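Side-chain contacts in Maltose/maltodextrin transport permease homologue (Bdellovibrio bacteriovorus HD100, PDB 6FFL), which binds maltotriose through its MalE domain, the solute-binding part of a longer chain fused to the transmembrane subunit MalF, and probably takes part in maltodextrin import: residues T127-K130 against E134-E137; P172-A177 against L193-Q198; L201-R204 against K208-P211; I253-I256 against K261-S264. All blocks are in the same frame, centred on the assembly; numbering follows the deposited sequence.

Interaction 1 of 4, residues T127-K130 against E134-E137; sequences TPPK and ELIE
Lys130 and Glu134 form a salt bridge across a partly buried contact, with a polar and an apolar half, between the loop that follows strand 116-121 and the start of helix 132-142. The carboxylate of Glu134 is gripped at both oxygens by one residue. Its OE2 offers the syn lone pair to Lys130 NZ at 2.7 Å, while OE1 takes the backbone N of Lys130 at 2.9 Å in an almost straight bond (172°) that arrives from above the carboxylate plane. The lysine reaches OE2 because its chain is extended up to a bend at chi4 (-87°), which turns NZ toward the syn side of OE2. Water 1 adds a third hold by bridging Pro128 O, 3.0 Å away, to Glu134 OE1. Beside this polar pair the Pro129 ring leans on the helix: its CB is 3.7 Å from Glu134 CB, and its CG meets the Leu135 CD1 methyl at 4.0 Å. Met230 of strand 228-234 touches both Pro129 and Leu135, and the two are buried. With a lysine, a backbone N-H and a water directed at it, and close to a helix start where Asn131 OD1 takes Glu134 N, the carboxylate is probably stabilised as the anion.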
# COMPACT_ATOMS: atom_id res chain seq x y z
N THR A 127 6.00 15.91 -19.49
CA THR A 127 5.26 14.82 -20.12
C THR A 127 5.84 13.50 -19.65
O THR A 127 7.00 13.19 -19.97
CB THR A 127 5.32 14.93 -21.64
OG1 THR A 127 4.89 16.23 -22.04
CG2 THR A 127 4.43 13.89 -22.30
N PRO A 128 5.10 12.70 -18.89
CA PRO A 128 5.67 11.47 -18.34
C PRO A 128 5.87 10.42 -19.42
O PRO A 128 5.20 10.44 -20.45
CB PRO A 128 4.61 11.01 -17.32
CG PRO A 128 3.33 11.62 -17.80
CD PRO A 128 3.71 12.94 -18.44
N PRO A 129 6.79 9.48 -19.20
CA PRO A 129 6.96 8.38 -20.16
C PRO A 129 5.76 7.46 -20.14
O PRO A 129 5.20 7.17 -19.07
CB PRO A 129 8.22 7.67 -19.66
CG PRO A 129 8.22 7.92 -18.18
CD PRO A 129 7.68 9.34 -18.03
N LYS A 130 5.37 6.97 -21.32
CA LYS A 130 4.22 6.08 -21.43
C LYS A 130 4.61 4.61 -21.55
O LYS A 130 3.75 3.74 -21.41
CB LYS A 130 3.34 6.48 -22.63
CG LYS A 130 4.05 6.50 -23.98
CD LYS A 130 3.16 7.12 -25.05
CE LYS A 130 3.81 7.07 -26.42
NZ LYS A 130 4.67 8.27 -26.66
N GLU A 134 10.72 4.51 -23.10
CA GLU A 134 10.74 5.93 -22.79
C GLU A 134 11.20 6.17 -21.36
O GLU A 134 11.94 7.13 -21.09
CB GLU A 134 9.35 6.54 -22.99
CG GLU A 134 8.95 6.70 -24.44
CD GLU A 134 7.59 7.37 -24.60
OE1 GLU A 134 7.03 7.84 -23.58
OE2 GLU A 134 7.10 7.44 -25.74
N LEU A 135 10.74 5.34 -20.43
CA LEU A 135 11.14 5.50 -19.03
C LEU A 135 12.65 5.40 -18.88
O LEU A 135 13.27 6.20 -18.16
CB LEU A 135 10.45 4.44 -18.17
CG LEU A 135 10.93 4.31 -16.73
CD1 LEU A 135 10.45 5.51 -15.96
CD2 LEU A 135 10.39 3.02 -16.13
N ILE A 136 13.28 4.46 -19.59
CA ILE A 136 14.71 4.27 -19.44
C ILE A 136 15.48 5.40 -20.12
O ILE A 136 16.47 5.90 -19.58
CB ILE A 136 15.12 2.89 -19.99
CG1 ILE A 136 14.58 1.81 -19.05
CG2 ILE A 136 16.62 2.80 -20.14
CD1 ILE A 136 14.46 0.42 -19.70
N GLU A 137 15.05 5.79 -21.32
CA GLU A 137 15.71 6.89 -22.02
C GLU A 137 15.67 8.17 -21.20
O GLU A 137 16.69 8.86 -21.02
CB GLU A 137 15.05 7.11 -23.38
CG GLU A 137 15.76 6.45 -24.56
CD GLU A 137 14.79 5.94 -25.62
OE1 GLU A 137 15.19 5.07 -26.42
OE2 GLU A 137 13.64 6.42 -25.66
O HOH W 1 5.82 10.34 -23.35

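Interaction 2 of 4, residues P172-A177 against L193-Q198; sequences PAFGEA and LKDTFQ
Phe174 lays one face of its ring on the CB of Asp195, a CH-pi contact with CB 4.0 Å from the ring centroid and 29° off its normal. The fit is close: Phe174 CD1 comes to 3.6 Å from Asp195 CB. The first torsion of Phe174 (-76°) sets CG beside its own backbone N and sends the ring out to the helix. Asp195 O also sits over a face of the ring, but displaced toward the rim. A little further along, Thr196 OG1 approaches Phe174 CD2 obliquely at 3.5 Å; this hydroxyl is hydrogen-bonded to Ala192 O, one turn back, so its polar partner lies in its own helix. The contact joins the turn after the short helix 170-173 to helix 191-205 within one lobe of the solute-binding protein fold, and Ile256 of a nearby loop packs on the same phenyl group. On the looser side the carboxylate of Asp195 stands at 70° to the ring, with OD2 only at 4.1 Å from Phe174 CD1. Lys194 NZ makes a salt bridge of 3.2 Å with Asp195 OD1, meeting the oxygen nearly end-on. Beyond Phe174 the chain turns at exposed Gly175, whose N bonds back to Pro172 O; at its backbone angles a CB would be jammed against the carbonyl O of Phe174.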
# COMPACT_ATOMS: atom_id res chain seq x y z
N PRO A 172 2.40 -9.35 -13.65
CA PRO A 172 1.44 -9.67 -14.71
C PRO A 172 1.76 -9.01 -16.04
O PRO A 172 1.31 -9.52 -17.08
CB PRO A 172 0.10 -9.16 -14.15
CG PRO A 172 0.47 -8.12 -13.13
CD PRO A 172 1.75 -8.62 -12.53
N ALA A 173 2.51 -7.90 -16.05
CA ALA A 173 2.90 -7.31 -17.33
C ALA A 173 3.89 -8.19 -18.08
O ALA A 173 4.02 -8.07 -19.31
CB ALA A 173 3.47 -5.90 -17.12
N PHE A 174 4.60 -9.06 -17.37
CA PHE A 174 5.52 -10.01 -18.00
C PHE A 174 4.89 -11.38 -18.19
O PHE A 174 5.57 -12.28 -18.68
CB PHE A 174 6.81 -10.13 -17.18
CG PHE A 174 7.74 -8.95 -17.33
CD1 PHE A 174 8.43 -8.75 -18.52
CD2 PHE A 174 7.92 -8.06 -16.30
CE1 PHE A 174 9.29 -7.68 -18.67
CE2 PHE A 174 8.77 -6.97 -16.44
CZ PHE A 174 9.46 -6.79 -17.62
N GLY A 175 3.62 -11.55 -17.83
CA GLY A 175 2.98 -12.84 -17.96
C GLY A 175 1.99 -13.13 -16.84
O GLY A 175 1.08 -12.34 -16.59
N GLU A 176 2.17 -14.25 -16.16
CA GLU A 176 1.15 -14.74 -15.24
C GLU A 176 1.10 -13.90 -13.97
O GLU A 176 2.12 -13.41 -13.48
CB GLU A 176 1.43 -16.20 -14.89
CG GLU A 176 1.35 -17.17 -16.05
CD GLU A 176 2.21 -18.40 -15.84
OE1 GLU A 176 3.41 -18.36 -16.20
OE2 GLU A 176 1.67 -19.40 -15.30
N ALA A 177 -0.11 -13.76 -13.41
CA ALA A 177 -0.28 -13.20 -12.08
C ALA A 177 0.44 -14.05 -11.04
O ALA A 177 0.73 -15.23 -11.26
CB ALA A 177 -1.77 -13.11 -11.73
N LEU A 193 7.81 -13.87 -13.20
CA LEU A 193 8.57 -13.42 -12.03
C LEU A 193 10.06 -13.32 -12.34
O LEU A 193 10.72 -12.36 -11.92
CB LEU A 193 8.32 -14.34 -10.84
CG LEU A 193 9.00 -13.87 -9.55
CD1 LEU A 193 8.52 -12.46 -9.12
CD2 LEU A 193 8.82 -14.89 -8.42
N LYS A 194 10.62 -14.30 -13.06
CA LYS A 194 12.02 -14.20 -13.46
C LYS A 194 12.26 -12.91 -14.23
O LYS A 194 13.23 -12.18 -13.96
CB LYS A 194 12.42 -15.42 -14.29
CG LYS A 194 13.86 -15.37 -14.81
CD LYS A 194 14.07 -16.40 -15.90
CE LYS A 194 13.15 -16.13 -17.09
NZ LYS A 194 13.89 -15.50 -18.22
N ASP A 195 11.37 -12.59 -15.18
CA ASP A 195 11.54 -11.40 -16.01
C ASP A 195 11.41 -10.13 -15.17
O ASP A 195 12.10 -9.13 -15.44
CB ASP A 195 10.50 -11.39 -17.13
CG ASP A 195 10.84 -12.35 -18.28
OD1 ASP A 195 11.97 -12.90 -18.31
OD2 ASP A 195 9.97 -12.55 -19.15
N THR A 196 10.54 -10.14 -14.17
CA THR A 196 10.41 -9.00 -13.25
C THR A 196 11.70 -8.79 -12.47
O THR A 196 12.20 -7.66 -12.35
CB THR A 196 9.24 -9.24 -12.28
OG1 THR A 196 8.02 -9.29 -13.02
CG2 THR A 196 9.15 -8.11 -11.28
N PHE A 197 12.23 -9.87 -11.89
CA PHE A 197 13.53 -9.81 -11.24
C PHE A 197 14.59 -9.24 -12.17
O PHE A 197 15.39 -8.39 -11.76
CB PHE A 197 13.97 -11.21 -10.79
CG PHE A 197 13.21 -11.74 -9.60
CD1 PHE A 197 12.39 -10.92 -8.84
CD2 PHE A 197 13.31 -13.08 -9.26
CE1 PHE A 197 11.71 -11.42 -7.74
CE2 PHE A 197 12.62 -13.60 -8.16
CZ PHE A 197 11.81 -12.76 -7.40
N GLN A 198 14.61 -9.69 -13.42
CA GLN A 198 15.66 -9.24 -14.33
C GLN A 198 15.45 -7.80 -14.76
O GLN A 198 16.43 -7.07 -14.97
CB GLN A 198 15.76 -10.16 -15.55
CG GLN A 198 15.90 -11.63 -15.18
CD GLN A 198 16.13 -12.55 -16.38
OE1 GLN A 198 17.14 -13.27 -16.43
NE2 GLN A 198 15.20 -12.55 -17.33

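Interaction 3 of 4, residues L201-R204 against K208-P211; sequences LKLR and KIIP
Ile210 lays its CG1-CD1 arm against the last turns of helix 191-205, with CG1 3.6 Å from Arg204 CA and CD1 3.8 Å from Leu203 CB. This arm reaches the helix because CG1 lies between the backbone N and the carbonyl carbon (chi1 64°). Ile209 presents a smaller overlap: its CD1 meets Leu203 CD2 at 4.0 Å, the two side chains set obliquely. Both isoleucines belong to the loop that doubles back after the helix: Lys208, with left-handed backbone angles, breaks the helical path, and Ile209 N then bonds to Leu203 O at 3.1 Å. In the solute-binding fold this return lays the loop beside strand 157-158, where Ile209 shares a backbone hydrogen bond with Leu157 and Ile210 packs on the same leucine, before the chain runs on to helix 216-224. Lys208 CA makes a CA-H...O contact with Arg204 O, and water 2 donates to that carbonyl and to Ile210 O, each at 2.7 Å. The Arg204 chain bends at chi3; its NH1 bonds to Leu362 O, and Leu201 CD2 lies over one face of the guanidinium, 3.6 Å above its plane.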
# COMPACT_ATOMS: atom_id res chain seq x y z
N LEU A 201 16.83 -5.63 -12.03
CA LEU A 201 18.29 -5.70 -12.08
C LEU A 201 18.85 -4.87 -13.23
O LEU A 201 19.89 -4.23 -13.09
CB LEU A 201 18.76 -7.16 -12.22
CG LEU A 201 18.69 -8.05 -10.99
CD1 LEU A 201 19.12 -9.45 -11.39
CD2 LEU A 201 19.60 -7.53 -9.90
N LYS A 202 18.16 -4.87 -14.37
CA LYS A 202 18.64 -4.09 -15.51
C LYS A 202 18.57 -2.60 -15.21
O LYS A 202 19.50 -1.85 -15.53
CB LYS A 202 17.83 -4.46 -16.75
CG LYS A 202 18.18 -3.70 -18.03
CD LYS A 202 17.40 -4.29 -19.21
CE LYS A 202 17.66 -3.55 -20.51
NZ LYS A 202 17.06 -2.18 -20.50
N LEU A 203 17.47 -2.15 -14.60
CA LEU A 203 17.37 -0.74 -14.21
C LEU A 203 18.51 -0.33 -13.29
O LEU A 203 19.04 0.78 -13.40
CB LEU A 203 16.03 -0.48 -13.52
CG LEU A 203 14.73 -0.61 -14.33
CD1 LEU A 203 13.53 -0.31 -13.45
CD2 LEU A 203 14.74 0.30 -15.54
N ARG A 204 18.92 -1.23 -12.39
CA ARG A 204 19.94 -0.88 -11.40
C ARG A 204 21.35 -0.99 -11.96
O ARG A 204 22.20 -0.14 -11.67
CB ARG A 204 19.79 -1.79 -10.16
CG ARG A 204 20.71 -1.43 -8.99
CD ARG A 204 20.74 -2.56 -7.93
NE ARG A 204 21.52 -3.70 -8.40
CZ ARG A 204 21.66 -4.85 -7.75
NH1 ARG A 204 21.09 -5.01 -6.56
NH2 ARG A 204 22.39 -5.82 -8.27
N LYS A 208 21.29 1.80 -15.10
CA LYS A 208 21.82 2.59 -13.99
C LYS A 208 21.03 3.88 -13.80
O LYS A 208 21.59 4.97 -13.66
CB LYS A 208 23.31 2.88 -14.17
CG LYS A 208 24.15 1.66 -14.57
CD LYS A 208 25.36 2.09 -15.39
CE LYS A 208 26.66 1.68 -14.75
NZ LYS A 208 26.67 0.22 -14.47
N ILE A 209 19.71 3.74 -13.77
CA ILE A 209 18.82 4.88 -13.54
C ILE A 209 18.17 4.86 -12.16
O ILE A 209 17.48 5.83 -11.81
CB ILE A 209 17.75 5.01 -14.64
CG1 ILE A 209 16.72 3.88 -14.57
CG2 ILE A 209 18.41 5.01 -16.02
CD1 ILE A 209 15.47 4.20 -15.38
N ILE A 210 18.35 3.79 -11.38
CA ILE A 210 17.88 3.73 -9.99
C ILE A 210 19.09 3.48 -9.09
O ILE A 210 20.07 2.86 -9.52
CB ILE A 210 16.81 2.64 -9.79
CG1 ILE A 210 17.40 1.25 -10.05
CG2 ILE A 210 15.60 2.88 -10.68
CD1 ILE A 210 16.41 0.11 -9.81
N PRO A 211 19.06 3.94 -7.84
CA PRO A 211 20.23 3.78 -6.97
C PRO A 211 20.49 2.32 -6.60
O PRO A 211 19.59 1.48 -6.59
CB PRO A 211 19.88 4.60 -5.73
CG PRO A 211 18.73 5.49 -6.16
CD PRO A 211 17.99 4.72 -7.20
O HOH W 2 22.56 2.29 -10.44

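Interaction 4 of 4, residues I253-I256 against K261-S264; sequences IPMI and KWPS
Pro263 and Ile253 make the apolar centre of the loop between strands 248-251 and 266-274, with Ile253 CG2 3.8 Å from Pro263 CG and Ile256 CG1 touching the same proline carbon from further along the chain. Phe170 packs on both Ile253 and Pro263. Next to this centre Met255 covers one face of the Trp262 indole. Its CG is anti to the backbone N (chi1 167°), and a bend at chi3 (-69°) folds the methyl back over the pyrrole ring, so that CE stands 3.6 Å from the five-membered-ring centroid in a CH-pi contact. Met255 SD lies above the face at a distance, 5.1 Å from the centroid of the five-membered ring of Trp262, a Met-aromatic pair, while Ile253 O meets the edge of the indole in its plane, 3.4 Å from Trp262 CE3. At the polar margin Ile256 N bonds to Lys261 O at 2.9 Å. Toward the other end, water 3 donates to Ile253 O (2.9 Å) and Pro263 O (2.7 Å) and links the two arms of the loop. A platinum ion lies about 2 Å from the nearest atom of the Met255 side chain, consistent with a soft metal binding a thioether, while the Met255 methyl rests on the indole, whose ring also makes a cation-pi contact with Arg252.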
# COMPACT_ATOMS: atom_id res chain seq x y z
N ILE A 253 2.33 3.50 -14.01
CA ILE A 253 3.66 2.89 -14.19
C ILE A 253 3.74 2.51 -15.66
O ILE A 253 2.81 1.89 -16.19
CB ILE A 253 3.88 1.68 -13.27
CG1 ILE A 253 3.86 2.12 -11.80
CG2 ILE A 253 5.20 0.98 -13.60
CD1 ILE A 253 3.72 0.93 -10.82
N PRO A 254 4.79 2.90 -16.38
CA PRO A 254 4.77 2.80 -17.85
C PRO A 254 4.62 1.36 -18.35
O PRO A 254 5.13 0.41 -17.75
CB PRO A 254 6.11 3.40 -18.26
CG PRO A 254 6.41 4.39 -17.19
CD PRO A 254 5.91 3.74 -15.91
N MET A 255 3.93 1.24 -19.48
CA MET A 255 3.73 -0.05 -20.13
C MET A 255 5.08 -0.68 -20.49
O MET A 255 6.01 -0.00 -20.93
CB MET A 255 2.88 0.17 -21.39
CG MET A 255 2.82 -0.98 -22.39
SD MET A 255 1.97 -0.49 -23.92
CE MET A 255 0.30 -0.30 -23.31
N ILE A 256 5.18 -1.99 -20.28
CA ILE A 256 6.41 -2.68 -20.67
C ILE A 256 6.47 -2.77 -22.18
O ILE A 256 5.60 -3.38 -22.82
CB ILE A 256 6.48 -4.07 -20.02
CG1 ILE A 256 6.36 -3.91 -18.50
CG2 ILE A 256 7.73 -4.83 -20.49
CD1 ILE A 256 7.49 -3.07 -17.91
N LYS A 261 2.02 -4.56 -22.16
CA LYS A 261 1.14 -4.66 -21.00
C LYS A 261 1.47 -3.59 -19.98
O LYS A 261 2.65 -3.33 -19.69
CB LYS A 261 1.23 -6.04 -20.34
CG LYS A 261 1.14 -7.21 -21.30
CD LYS A 261 -0.21 -7.29 -21.99
CE LYS A 261 -0.22 -8.37 -23.08
NZ LYS A 261 0.09 -7.88 -24.47
N TRP A 262 0.43 -2.99 -19.42
CA TRP A 262 0.58 -2.07 -18.30
C TRP A 262 0.86 -2.85 -17.02
O TRP A 262 0.11 -3.78 -16.69
CB TRP A 262 -0.70 -1.26 -18.11
CG TRP A 262 -1.00 -0.32 -19.22
CD1 TRP A 262 -1.91 -0.49 -20.22
CD2 TRP A 262 -0.38 0.94 -19.45
NE1 TRP A 262 -1.90 0.60 -21.06
CE2 TRP A 262 -0.97 1.50 -20.61
CE3 TRP A 262 0.61 1.67 -18.78
CZ2 TRP A 262 -0.60 2.74 -21.11
CZ3 TRP A 262 0.98 2.90 -19.28
CH2 TRP A 262 0.38 3.43 -20.44
N PRO A 263 1.90 -2.50 -16.27
CA PRO A 263 2.03 -3.01 -14.91
C PRO A 263 0.76 -2.73 -14.13
O PRO A 263 0.13 -1.67 -14.26
CB PRO A 263 3.23 -2.24 -14.35
CG PRO A 263 4.08 -1.99 -15.60
CD PRO A 263 3.06 -1.69 -16.68
N SER A 264 0.35 -3.71 -13.33
CA SER A 264 -0.97 -3.69 -12.72
C SER A 264 -0.84 -3.44 -11.23
O SER A 264 -0.48 -4.36 -10.48
CB SER A 264 -1.69 -5.02 -13.00
OG SER A 264 -3.04 -4.95 -12.58
O HOH W 3 0.27 0.81 -15.27

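Overall arrangement
From the N terminus, interaction 1 closes a short loop where the chain leaves strand 116-121 for helix 132-142. Interaction 2 spans a longer excursion, from helix 170-173 to helix 191-205, and interaction 3 closes the turn at the other end of that helix. Interaction 4 closes the loop between strands 248-251 and 266-274. The four follow in series; none nests or crosses. In space they do meet: Ile136 packs on Lys202 and Leu203, joining interactions 1 and 3, while 253-256 lies between interactions 1 and 2, meeting Pro129 and Lys130 through Pro254 and Met255, and Ala173 and Phe174 through Ile256. Interactions 2 and 3 share helix 191-205.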